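Local coordinates for protein potential RNA-dependent RNA polymerase (PDB 5I62) that is an RNA-directed RNA polymerase that probably both transcribes and replicates the double-stranded RNA genome of a picobirnavirus, joining ribonucleoside triphosphates into RNA, at residues 60-65 and 400-405; 76-81 and 426-431; 127-132 and 158-163; 261-266 and 386-391. All coordinates share one frame; numbering follows the deposited sequence.

Interaction 1 (60-65 and 400-405); sequences TQWPTL and RRWHHT
Leu65, in the first turn of helix 63-73, faces strand residue Trp402 with their CA atoms 6.8 Å apart, so that a helix start rests on a small antiparallel sheet. Strand 401-404 is the middle of that three-stranded sheet, between 395-398 and 416-417; the hairpin it forms with 395-398 follows the palm strands and is consistent with motif E of viral RNA polymerases.

Trp402 has the largest share of the contact and touches Trp62, Thr64 and Leu65. With CG anti to its own backbone N (chi1 171°), the indole extends from the strand toward the helix start, and Leu65 covers one face: its CB sits over the centre of the six-membered ring, and Leu65 CD1 lies 3.7 Å from Trp402 CD2 at the ring fusion. The same indole is gripped at its rim. Trp402 NE1 donates within the ring plane to Thr64 OG1 at 3.0 Å, with an N-H...O angle of 148°. That hydroxyl also bonds to Asp395 OD2, which ties the helix start to two neighbouring strands.

Trp62, the N-cap residue, completes an aromatic cluster. The edge of Trp402 points toward its face in an offset T-shaped pair, planes at 73°, with Trp402 CH2 3.8 Å from Trp62 CE3. Trp62 in turn directs an edge at the face of His404. The two ring centroids are 5.4 Å apart, and Tyr407 makes a further edge-to-face pair with Trp62. His404 ND1 is held by Asp406 N, which steadies the imidazole while Trp62 CZ3 rests 4.0 Å above its plane, toward the rim.

Interaction 2 (76-81 and 426-431); sequences VGPMSV and LAMQER
Two waters make the polar links between Met79-Ser80 and Gln429-Glu430, since the segments share no direct hydrogen bond. The first accepts from Met79 N at 2.9 Å and donates to Gln429 O at 2.7 Å, with a weak bond to Ser80 OG as well. The second donates to both Ser80 O, at 2.7 Å, and Glu430 O, at 3.2 Å. Ser80 OG has its main partners elsewhere, in Glu32 O and Tyr34 N.

Where the backbones come closest, at Ser80 and Glu430, a CA-H...O contact runs from Ser80 CA to Glu430 O (3.4 Å, angle at H 129°). The loop 76-81, between helices 63-73 and 89-97, runs along residues 428-430, just past helix 419-427, where a weakly bonded short strand at about 428-429 pairs antiparallel with 34-35. An N-terminal part of the chain is thereby packed on the region after the palm, which in polymerases of this family generally builds the thumb.

Packing is led by two methionines. Met428 bends at chi2 (-79°), which brings its SD up beside Pro78 CA, while Met428 CG lies 3.6 Å from Gly77 O. Met79 reaches the other way and sets its SD 3.5 Å from Met428 O, a carbonyl that also accepts from Arg446 NH2.

Glu430 contributes its aliphatic part, CG lying 3.8 Å from Met79 O. Its carboxylate belongs to a charged network: OE2 forms salt bridges with Arg431 NH2 and with Arg187 NE, and accepts from Gly188 N.

Interaction 3 (127-132 and 158-163); sequences RSEVNT and IPCDVY
Glu129 and Cys160 form the tight part of this contact, between the first turn of helix 129-135 and the start of strand 160-165, which belongs to the mixed sheet of what are probably the fingers. The extended glutamate chain (chi2 -175°) carries its carboxylate straight across to the strand backbone. Glu129 OE1 accepts from Cys160 N at 2.8 Å through its syn lone pair, the N-H...O angle being 162°. Glu129 OE2 lies 2.6 Å from Cys160 O, and Cys160 SG sits 3.6 Å from Glu129 OE1, so both carboxylate oxygens lie against Cys160. Pro159, after a cis peptide bond, closes in as well, its CA 3.3 Å from Glu129 OE1. A long ion pair of Glu129 OE2 with Arg213 is weak.

The other side is looser. Val130 CG2 meets Ile158 CD1 at 4.1 Å, the two side chains crossing at about a right angle at the more solvent-exposed edge, where Val130 is exposed. Ser128 caps the helix by accepting from Asn131 N, while Glu129 and Ile158 also touch helix 208-228 through Gln216 and Ile212.

Oxygens as close as Glu129 OE2 and Cys160 O are consistent with a proton between them, probably brought by the acid, though the geometry does not settle it.

Interaction 4 (261-266 and 386-391); sequences DFSKFD and LEKQYV
Gln389 turns its side-chain amide onto the backbone of Asp261 and grips it with two hydrogen bonds. Asp261 begins a D-x4-D sequence that matches motif A of the polymerase palm, next to strand 257-261, and strand 390-392 lies antiparallel beside that strand at the edge of the four-stranded palm sheet. The amide thus extends the link between the strands beyond the Tyr390-Cys259 backbone bonding. The two bonds differ in orientation. Asp261 N donates to Gln389 OE1 at 2.9 Å, tilted 32° from the plane of that side-chain carbonyl. In the other bond, Gln389 NE2 donates to Asp261 O at 3.0 Å, nearly straight at 175°, in the carbonyl plane and on a lone pair. A bend in the glutamine chain at chi2 (-54°) folds the amide back to face the strand.

As modelled, Lys388 crosses the Asp261 side chain at about a right angle, and a salt bridge of Lys388 NZ with Asp261 OD2 (3.5 Å) is indicated, but the ends of both chains are too close to neighbours to be trusted. In related polymerases the first aspartate of motif A binds the catalytic metal ions, and Asp261 probably corresponds to it. The next residue, Phe262, directs its CB away from 386-391, and its ring meets that of Phe265. Gln389 NE2 has a second acceptor in Asn385 O, just before the 3-10 turn.

Interactions 1 and 4 are neighbours, with centres 20 Å apart and nearest atoms about 5 Å. Asp395 ties them, its carboxylate bonding Thr64 in one and Tyr390 in the other; strand 390-392 of interaction 4 leads into the sheet of interaction 1. Helix 63-73 runs from interaction 1 toward interaction 2, their centres about 26 Å apart, and these two alternate along the chain. Both enclose interactions 3 and 4 in sequence. Interaction 3 stands apart, its centre about 47 Å from that of interaction 1 and across the chain's centre. Interactions 1 and 2 thus join the N-terminal part to residues that follow the palm sheet, while interaction 4 lies at that sheet's edge.

Interaction 1 (60-65 and 400-405)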
# COMPACT_ATOMS: atom_id res chain seq x y z
N THR A 60 -22.23 -16.59 16.99
CA THR A 60 -23.65 -16.85 16.79
C THR A 60 -24.31 -15.73 15.99
O THR A 60 -25.02 -15.99 15.02
CB THR A 60 -24.35 -17.08 18.12
OG1 THR A 60 -23.94 -18.35 18.63
CG2 THR A 60 -25.85 -17.08 17.93
N GLN A 61 -24.04 -14.47 16.34
CA GLN A 61 -24.73 -13.42 15.62
C GLN A 61 -23.98 -13.00 14.35
O GLN A 61 -24.60 -12.57 13.37
CB GLN A 61 -24.94 -12.23 16.55
CG GLN A 61 -25.52 -11.03 15.83
CD GLN A 61 -25.71 -9.89 16.77
OE1 GLN A 61 -26.53 -8.99 16.52
NE2 GLN A 61 -24.96 -9.88 17.85
N TRP A 62 -22.66 -13.11 14.34
CA TRP A 62 -21.85 -12.68 13.19
C TRP A 62 -20.90 -13.77 12.74
O TRP A 62 -19.68 -13.61 12.78
CB TRP A 62 -21.09 -11.40 13.53
CG TRP A 62 -21.96 -10.28 14.00
CD1 TRP A 62 -21.98 -9.73 15.24
CD2 TRP A 62 -22.95 -9.58 13.24
NE1 TRP A 62 -22.91 -8.73 15.31
CE2 TRP A 62 -23.52 -8.61 14.09
CE3 TRP A 62 -23.41 -9.67 11.92
CZ2 TRP A 62 -24.52 -7.74 13.67
CZ3 TRP A 62 -24.41 -8.80 11.50
CH2 TRP A 62 -24.95 -7.85 12.37
N PRO A 63 -21.43 -14.90 12.27
CA PRO A 63 -20.55 -16.01 11.88
C PRO A 63 -19.60 -15.69 10.73
O PRO A 63 -18.51 -16.27 10.69
CB PRO A 63 -21.53 -17.13 11.50
CG PRO A 63 -22.75 -16.41 11.06
CD PRO A 63 -22.84 -15.17 11.94
N THR A 64 -19.98 -14.83 9.78
CA THR A 64 -19.02 -14.48 8.75
C THR A 64 -17.93 -13.55 9.28
O THR A 64 -16.83 -13.52 8.70
CB THR A 64 -19.70 -13.86 7.51
OG1 THR A 64 -20.20 -12.55 7.81
CG2 THR A 64 -20.85 -14.75 7.03
N LEU A 65 -18.19 -12.80 10.35
CA LEU A 65 -17.11 -12.05 11.00
C LEU A 65 -16.12 -13.01 11.66
O LEU A 65 -14.90 -12.78 11.63
CB LEU A 65 -17.66 -11.06 12.02
CG LEU A 65 -16.59 -10.25 12.78
CD1 LEU A 65 -15.67 -9.49 11.82
CD2 LEU A 65 -17.21 -9.29 13.76
N ARG A 400 -8.81 -5.33 4.05
CA ARG A 400 -8.73 -6.14 5.26
C ARG A 400 -9.71 -5.69 6.35
O ARG A 400 -9.47 -5.90 7.54
CB ARG A 400 -7.30 -6.18 5.81
CG ARG A 400 -6.34 -6.97 4.90
CD ARG A 400 -4.96 -7.08 5.53
NE ARG A 400 -3.88 -7.08 4.55
CZ ARG A 400 -3.58 -8.11 3.76
NH1 ARG A 400 -4.29 -9.23 3.82
NH2 ARG A 400 -2.57 -8.02 2.90
N ARG A 401 -10.85 -5.12 5.94
CA ARG A 401 -11.95 -4.84 6.85
C ARG A 401 -13.20 -5.58 6.38
O ARG A 401 -13.48 -5.63 5.17
CB ARG A 401 -12.29 -3.36 6.94
CG ARG A 401 -11.49 -2.57 7.93
CD ARG A 401 -10.26 -2.07 7.27
NE ARG A 401 -9.50 -1.14 8.10
CZ ARG A 401 -8.23 -0.85 7.86
NH1 ARG A 401 -7.62 -1.46 6.84
NH2 ARG A 401 -7.56 0.01 8.62
N TRP A 402 -13.96 -6.11 7.33
CA TRP A 402 -15.21 -6.81 7.07
C TRP A 402 -16.37 -5.83 7.19
O TRP A 402 -16.39 -4.98 8.08
CB TRP A 402 -15.36 -7.94 8.08
CG TRP A 402 -16.65 -8.69 8.16
CD1 TRP A 402 -16.95 -9.86 7.52
CD2 TRP A 402 -17.78 -8.39 8.99
NE1 TRP A 402 -18.20 -10.29 7.88
CE2 TRP A 402 -18.73 -9.40 8.78
CE3 TRP A 402 -18.07 -7.35 9.88
CZ2 TRP A 402 -19.97 -9.41 9.43
CZ3 TRP A 402 -19.30 -7.35 10.52
CH2 TRP A 402 -20.23 -8.39 10.29
N HIS A 403 -17.31 -5.93 6.27
CA HIS A 403 -18.54 -5.15 6.31
C HIS A 403 -19.72 -6.08 6.11
O HIS A 403 -19.62 -7.08 5.40
CB HIS A 403 -18.59 -4.06 5.24
CG HIS A 403 -17.36 -3.20 5.15
ND1 HIS A 403 -17.34 -1.89 5.56
CD2 HIS A 403 -16.13 -3.45 4.64
CE1 HIS A 403 -16.15 -1.37 5.32
NE2 HIS A 403 -15.39 -2.30 4.78
N HIS A 404 -20.85 -5.73 6.70
CA HIS A 404 -22.05 -6.54 6.58
C HIS A 404 -23.26 -5.63 6.48
O HIS A 404 -23.37 -4.65 7.22
CB HIS A 404 -22.19 -7.48 7.78
CG HIS A 404 -23.18 -8.57 7.58
ND1 HIS A 404 -24.53 -8.34 7.51
CD2 HIS A 404 -23.02 -9.91 7.44
CE1 HIS A 404 -25.16 -9.49 7.33
NE2 HIS A 404 -24.27 -10.46 7.28
N THR A 405 -24.17 -5.97 5.56
CA THR A 405 -25.32 -5.10 5.33
C THR A 405 -26.16 -4.92 6.60
O THR A 405 -26.80 -3.88 6.78
CB THR A 405 -26.17 -5.63 4.16
OG1 THR A 405 -27.13 -4.64 3.79
CG2 THR A 405 -26.89 -6.96 4.52

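Interaction 2 (76-81 and 426-431)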
# COMPACT_ATOMS: atom_id res chain seq x y z
N VAL A 76 -1.22 -14.73 11.33
CA VAL A 76 -0.53 -14.17 12.48
C VAL A 76 0.83 -14.84 12.64
O VAL A 76 0.95 -16.07 12.54
CB VAL A 76 -1.41 -14.31 13.73
CG1 VAL A 76 -0.64 -13.95 14.97
CG2 VAL A 76 -2.65 -13.42 13.59
N GLY A 77 1.86 -14.03 12.85
CA GLY A 77 3.20 -14.54 13.05
C GLY A 77 4.26 -13.47 12.89
O GLY A 77 3.97 -12.26 12.88
N PRO A 78 5.51 -13.90 12.73
CA PRO A 78 6.62 -12.93 12.62
C PRO A 78 6.46 -12.03 11.41
O PRO A 78 5.79 -12.37 10.43
CB PRO A 78 7.86 -13.83 12.49
CG PRO A 78 7.44 -15.17 13.09
CD PRO A 78 5.97 -15.30 12.75
N MET A 79 7.09 -10.85 11.49
CA MET A 79 7.19 -9.92 10.38
C MET A 79 8.61 -9.46 10.08
O MET A 79 8.82 -8.77 9.08
CB MET A 79 6.35 -8.66 10.64
CG MET A 79 4.95 -8.93 11.06
SD MET A 79 4.25 -7.48 11.87
CE MET A 79 4.10 -6.39 10.47
N SER A 80 9.58 -9.81 10.90
CA SER A 80 10.91 -9.23 10.79
C SER A 80 11.88 -10.06 9.98
O SER A 80 12.97 -9.58 9.66
CB SER A 80 11.47 -9.01 12.19
OG SER A 80 11.60 -10.26 12.84
N VAL A 81 11.54 -11.31 9.67
CA VAL A 81 12.52 -12.21 9.07
C VAL A 81 12.68 -11.83 7.61
O VAL A 81 11.78 -12.06 6.78
CB VAL A 81 12.14 -13.69 9.24
CG1 VAL A 81 13.16 -14.58 8.55
CG2 VAL A 81 12.04 -14.04 10.72
N LEU A 426 0.49 -6.32 17.40
CA LEU A 426 0.90 -5.83 18.71
C LEU A 426 2.05 -6.67 19.26
O LEU A 426 2.94 -6.14 19.96
CB LEU A 426 -0.28 -5.85 19.67
CG LEU A 426 -1.39 -4.83 19.37
CD1 LEU A 426 -2.58 -5.06 20.29
CD2 LEU A 426 -0.86 -3.41 19.51
N ALA A 427 2.07 -7.96 18.96
CA ALA A 427 3.05 -8.86 19.55
C ALA A 427 4.35 -8.93 18.76
O ALA A 427 5.40 -9.23 19.33
CB ALA A 427 2.44 -10.26 19.69
N MET A 428 4.30 -8.64 17.47
CA MET A 428 5.42 -8.87 16.55
C MET A 428 5.69 -7.60 15.77
O MET A 428 4.76 -6.97 15.27
CB MET A 428 5.10 -9.99 15.57
CG MET A 428 4.90 -11.32 16.22
SD MET A 428 6.53 -11.97 16.56
CE MET A 428 6.11 -13.67 17.00
N GLN A 429 6.96 -7.25 15.60
CA GLN A 429 7.27 -6.06 14.84
C GLN A 429 8.21 -6.38 13.69
O GLN A 429 8.89 -7.41 13.67
CB GLN A 429 7.88 -4.97 15.73
CG GLN A 429 9.15 -5.38 16.42
CD GLN A 429 9.48 -4.42 17.55
OE1 GLN A 429 8.79 -3.41 17.74
NE2 GLN A 429 10.55 -4.72 18.30
N GLU A 430 8.22 -5.46 12.72
CA GLU A 430 8.98 -5.65 11.50
C GLU A 430 10.45 -5.29 11.67
O GLU A 430 11.32 -5.89 11.04
CB GLU A 430 8.38 -4.77 10.41
CG GLU A 430 9.00 -4.97 9.06
CD GLU A 430 8.26 -4.20 8.00
OE1 GLU A 430 7.20 -3.60 8.32
OE2 GLU A 430 8.74 -4.19 6.85
N ARG A 431 10.74 -4.31 12.51
CA ARG A 431 12.10 -3.84 12.67
C ARG A 431 12.39 -3.58 14.14
O ARG A 431 11.52 -3.15 14.90
CB ARG A 431 12.35 -2.57 11.86
CG ARG A 431 12.84 -2.88 10.47
CD ARG A 431 12.80 -1.66 9.59
NE ARG A 431 11.97 -1.92 8.42
CZ ARG A 431 12.34 -2.66 7.39
NH1 ARG A 431 13.56 -3.21 7.35
NH2 ARG A 431 11.50 -2.86 6.38
O HOH W 1 8.38 -10.06 14.01
O HOH W 2 14.05 -7.14 10.04

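Interaction 3 (127-132 and 158-163)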
# COMPACT_ATOMS: atom_id res chain seq x y z
N ARG A 127 2.38 20.69 -10.81
CA ARG A 127 2.95 21.58 -9.82
C ARG A 127 4.44 21.77 -10.11
O ARG A 127 5.07 20.95 -10.78
CB ARG A 127 2.73 21.02 -8.43
CG ARG A 127 1.28 21.02 -8.03
CD ARG A 127 1.12 21.07 -6.55
NE ARG A 127 1.15 22.44 -6.04
CZ ARG A 127 0.99 22.76 -4.77
NH1 ARG A 127 0.78 21.79 -3.87
NH2 ARG A 127 1.04 24.03 -4.39
N SER A 128 5.00 22.86 -9.60
CA SER A 128 6.42 23.09 -9.82
C SER A 128 7.24 22.16 -8.93
O SER A 128 6.76 21.65 -7.92
CB SER A 128 6.81 24.54 -9.51
OG SER A 128 6.72 24.76 -8.12
N GLU A 129 8.50 21.94 -9.32
CA GLU A 129 9.36 21.09 -8.51
C GLU A 129 9.49 21.63 -7.09
O GLU A 129 9.45 20.85 -6.13
CB GLU A 129 10.73 20.93 -9.18
CG GLU A 129 10.63 20.10 -10.45
CD GLU A 129 11.95 19.79 -11.14
OE1 GLU A 129 13.02 20.27 -10.69
OE2 GLU A 129 11.89 19.05 -12.14
N VAL A 130 9.59 22.95 -6.93
CA VAL A 130 9.76 23.52 -5.60
C VAL A 130 8.51 23.29 -4.76
O VAL A 130 8.59 22.87 -3.59
CB VAL A 130 10.09 25.02 -5.68
CG1 VAL A 130 10.08 25.63 -4.28
CG2 VAL A 130 11.44 25.24 -6.33
N ASN A 131 7.34 23.58 -5.32
CA ASN A 131 6.10 23.39 -4.58
C ASN A 131 5.89 21.92 -4.25
O ASN A 131 5.47 21.57 -3.13
CB ASN A 131 4.92 23.97 -5.36
CG ASN A 131 5.00 25.48 -5.48
OD1 ASN A 131 5.54 26.15 -4.60
ND2 ASN A 131 4.48 26.03 -6.58
N THR A 132 6.22 21.03 -5.20
CA THR A 132 6.10 19.60 -4.97
C THR A 132 7.00 19.14 -3.83
O THR A 132 6.56 18.41 -2.93
CB THR A 132 6.44 18.84 -6.26
OG1 THR A 132 5.57 19.26 -7.30
CG2 THR A 132 6.30 17.35 -6.05
N ILE A 158 17.24 19.68 -6.96
CA ILE A 158 16.45 20.51 -7.87
C ILE A 158 17.24 21.75 -8.30
O ILE A 158 18.09 22.22 -7.56
CB ILE A 158 15.11 20.90 -7.23
CG1 ILE A 158 15.31 21.69 -5.95
CG2 ILE A 158 14.27 19.65 -6.95
CD1 ILE A 158 13.99 22.22 -5.35
N PRO A 159 16.98 22.28 -9.51
CA PRO A 159 16.02 21.73 -10.47
C PRO A 159 16.54 20.45 -11.11
O PRO A 159 17.76 20.26 -11.22
CB PRO A 159 15.88 22.85 -11.51
CG PRO A 159 17.25 23.47 -11.52
CD PRO A 159 17.67 23.46 -10.06
N CYS A 160 15.63 19.56 -11.49
CA CYS A 160 16.02 18.27 -12.04
C CYS A 160 15.19 17.95 -13.27
O CYS A 160 14.08 18.46 -13.46
CB CYS A 160 15.89 17.14 -10.99
SG CYS A 160 14.24 16.90 -10.27
N ASP A 161 15.78 17.11 -14.12
CA ASP A 161 15.17 16.62 -15.35
C ASP A 161 15.53 15.15 -15.42
O ASP A 161 16.71 14.80 -15.29
CB ASP A 161 15.71 17.37 -16.57
CG ASP A 161 15.11 16.90 -17.89
OD1 ASP A 161 13.92 16.51 -17.90
OD2 ASP A 161 15.82 16.91 -18.91
N VAL A 162 14.53 14.27 -15.56
CA VAL A 162 14.76 12.83 -15.62
C VAL A 162 14.10 12.26 -16.87
O VAL A 162 13.03 12.72 -17.28
CB VAL A 162 14.25 12.11 -14.34
CG1 VAL A 162 14.92 12.67 -13.07
CG2 VAL A 162 12.72 12.21 -14.21
N TYR A 163 14.75 11.27 -17.49
CA TYR A 163 14.18 10.63 -18.67
C TYR A 163 14.95 9.36 -18.96
O TYR A 163 16.10 9.22 -18.53
CB TYR A 163 14.19 11.56 -19.90
CG TYR A 163 15.57 12.08 -20.29
CD1 TYR A 163 16.04 13.28 -19.77
CD2 TYR A 163 16.38 11.38 -21.17
CE1 TYR A 163 17.29 13.78 -20.13
CE2 TYR A 163 17.64 11.87 -21.53
CZ TYR A 163 18.08 13.07 -21.01
OH TYR A 163 19.32 13.56 -21.36

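Interaction 4 (261-266 and 386-391)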
# COMPACT_ATOMS: atom_id res chain seq x y z
N ASP A 261 -9.11 -10.30 -5.85
CA ASP A 261 -7.75 -10.34 -5.34
C ASP A 261 -6.80 -10.67 -6.48
O ASP A 261 -7.07 -11.58 -7.27
CB ASP A 261 -7.66 -11.39 -4.24
CG ASP A 261 -6.27 -11.50 -3.68
OD1 ASP A 261 -5.94 -10.89 -2.67
OD2 ASP A 261 -5.42 -12.12 -4.33
N PHE A 262 -5.69 -9.92 -6.57
CA PHE A 262 -4.64 -10.12 -7.57
C PHE A 262 -3.41 -10.78 -6.94
O PHE A 262 -3.05 -10.50 -5.79
CB PHE A 262 -4.23 -8.81 -8.21
CG PHE A 262 -5.25 -8.23 -9.11
CD1 PHE A 262 -5.42 -8.71 -10.40
CD2 PHE A 262 -6.03 -7.19 -8.68
CE1 PHE A 262 -6.36 -8.14 -11.25
CE2 PHE A 262 -6.96 -6.61 -9.49
CZ PHE A 262 -7.14 -7.09 -10.79
N SER A 263 -2.82 -11.72 -7.67
CA SER A 263 -1.50 -12.24 -7.32
C SER A 263 -0.46 -11.38 -8.02
O SER A 263 -0.44 -11.32 -9.26
CB SER A 263 -1.34 -13.71 -7.72
OG SER A 263 -2.24 -14.52 -6.99
N LYS A 264 0.39 -10.71 -7.24
CA LYS A 264 1.53 -10.00 -7.79
C LYS A 264 1.09 -8.95 -8.82
O LYS A 264 1.55 -8.93 -9.96
CB LYS A 264 2.52 -10.99 -8.40
CG LYS A 264 3.19 -11.89 -7.36
CD LYS A 264 4.12 -12.88 -8.06
CE LYS A 264 5.21 -13.39 -7.14
NZ LYS A 264 4.67 -13.87 -5.86
N PHE A 265 0.15 -8.10 -8.41
CA PHE A 265 -0.43 -7.12 -9.32
C PHE A 265 0.64 -6.20 -9.89
O PHE A 265 0.70 -5.99 -11.10
CB PHE A 265 -1.50 -6.30 -8.58
CG PHE A 265 -2.31 -5.41 -9.48
CD1 PHE A 265 -2.84 -5.87 -10.67
CD2 PHE A 265 -2.55 -4.09 -9.11
CE1 PHE A 265 -3.61 -5.03 -11.48
CE2 PHE A 265 -3.32 -3.26 -9.91
CZ PHE A 265 -3.84 -3.73 -11.10
N ASP A 266 1.48 -5.62 -9.01
CA ASP A 266 2.54 -4.73 -9.47
C ASP A 266 3.38 -5.39 -10.55
O ASP A 266 3.68 -4.78 -11.58
CB ASP A 266 3.45 -4.33 -8.29
CG ASP A 266 2.73 -3.51 -7.22
OD1 ASP A 266 1.53 -3.21 -7.37
OD2 ASP A 266 3.38 -3.17 -6.21
N LEU A 386 -8.76 -17.98 -8.52
CA LEU A 386 -10.19 -17.96 -8.27
C LEU A 386 -10.50 -18.25 -6.80
O LEU A 386 -11.47 -17.71 -6.24
CB LEU A 386 -10.88 -18.97 -9.17
CG LEU A 386 -12.41 -18.99 -9.06
CD1 LEU A 386 -12.98 -17.57 -9.16
CD2 LEU A 386 -13.03 -19.89 -10.10
N GLU A 387 -9.66 -19.05 -6.15
CA GLU A 387 -9.91 -19.48 -4.78
C GLU A 387 -9.85 -18.32 -3.81
O GLU A 387 -10.41 -18.39 -2.71
CB GLU A 387 -8.89 -20.55 -4.38
CG GLU A 387 -9.43 -21.59 -3.44
CD GLU A 387 -10.26 -22.65 -4.16
OE1 GLU A 387 -10.72 -22.41 -5.30
OE2 GLU A 387 -10.45 -23.73 -3.57
N LYS A 388 -9.16 -17.26 -4.17
CA LYS A 388 -9.01 -16.16 -3.25
C LYS A 388 -10.00 -15.04 -3.50
O LYS A 388 -10.01 -14.07 -2.74
CB LYS A 388 -7.58 -15.64 -3.32
CG LYS A 388 -7.36 -14.71 -4.45
CD LYS A 388 -5.94 -14.63 -4.69
CE LYS A 388 -5.91 -14.92 -6.01
NZ LYS A 388 -4.52 -14.61 -6.63
N GLN A 389 -10.78 -15.12 -4.58
CA GLN A 389 -11.88 -14.20 -4.73
C GLN A 389 -12.91 -14.53 -3.65
O GLN A 389 -12.98 -15.67 -3.17
CB GLN A 389 -12.49 -14.31 -6.12
CG GLN A 389 -11.47 -14.42 -7.26
CD GLN A 389 -10.43 -13.30 -7.28
OE1 GLN A 389 -10.77 -12.12 -7.33
NE2 GLN A 389 -9.15 -13.68 -7.28
N TYR A 390 -13.68 -13.54 -3.24
CA TYR A 390 -14.71 -13.74 -2.24
C TYR A 390 -16.03 -13.15 -2.73
O TYR A 390 -16.05 -12.08 -3.34
CB TYR A 390 -14.33 -13.13 -0.88
CG TYR A 390 -15.42 -13.29 0.16
CD1 TYR A 390 -15.61 -14.51 0.82
CD2 TYR A 390 -16.29 -12.24 0.45
CE1 TYR A 390 -16.63 -14.66 1.76
CE2 TYR A 390 -17.30 -12.39 1.39
CZ TYR A 390 -17.47 -13.59 2.04
OH TYR A 390 -18.48 -13.72 2.98
N VAL A 391 -17.12 -13.87 -2.47
CA VAL A 391 -18.44 -13.56 -3.01
C VAL A 391 -19.47 -13.70 -1.90
O VAL A 391 -19.43 -14.66 -1.13
CB VAL A 391 -18.75 -14.50 -4.20
CG1 VAL A 391 -20.16 -14.45 -4.56
CG2 VAL A 391 -17.91 -14.13 -5.42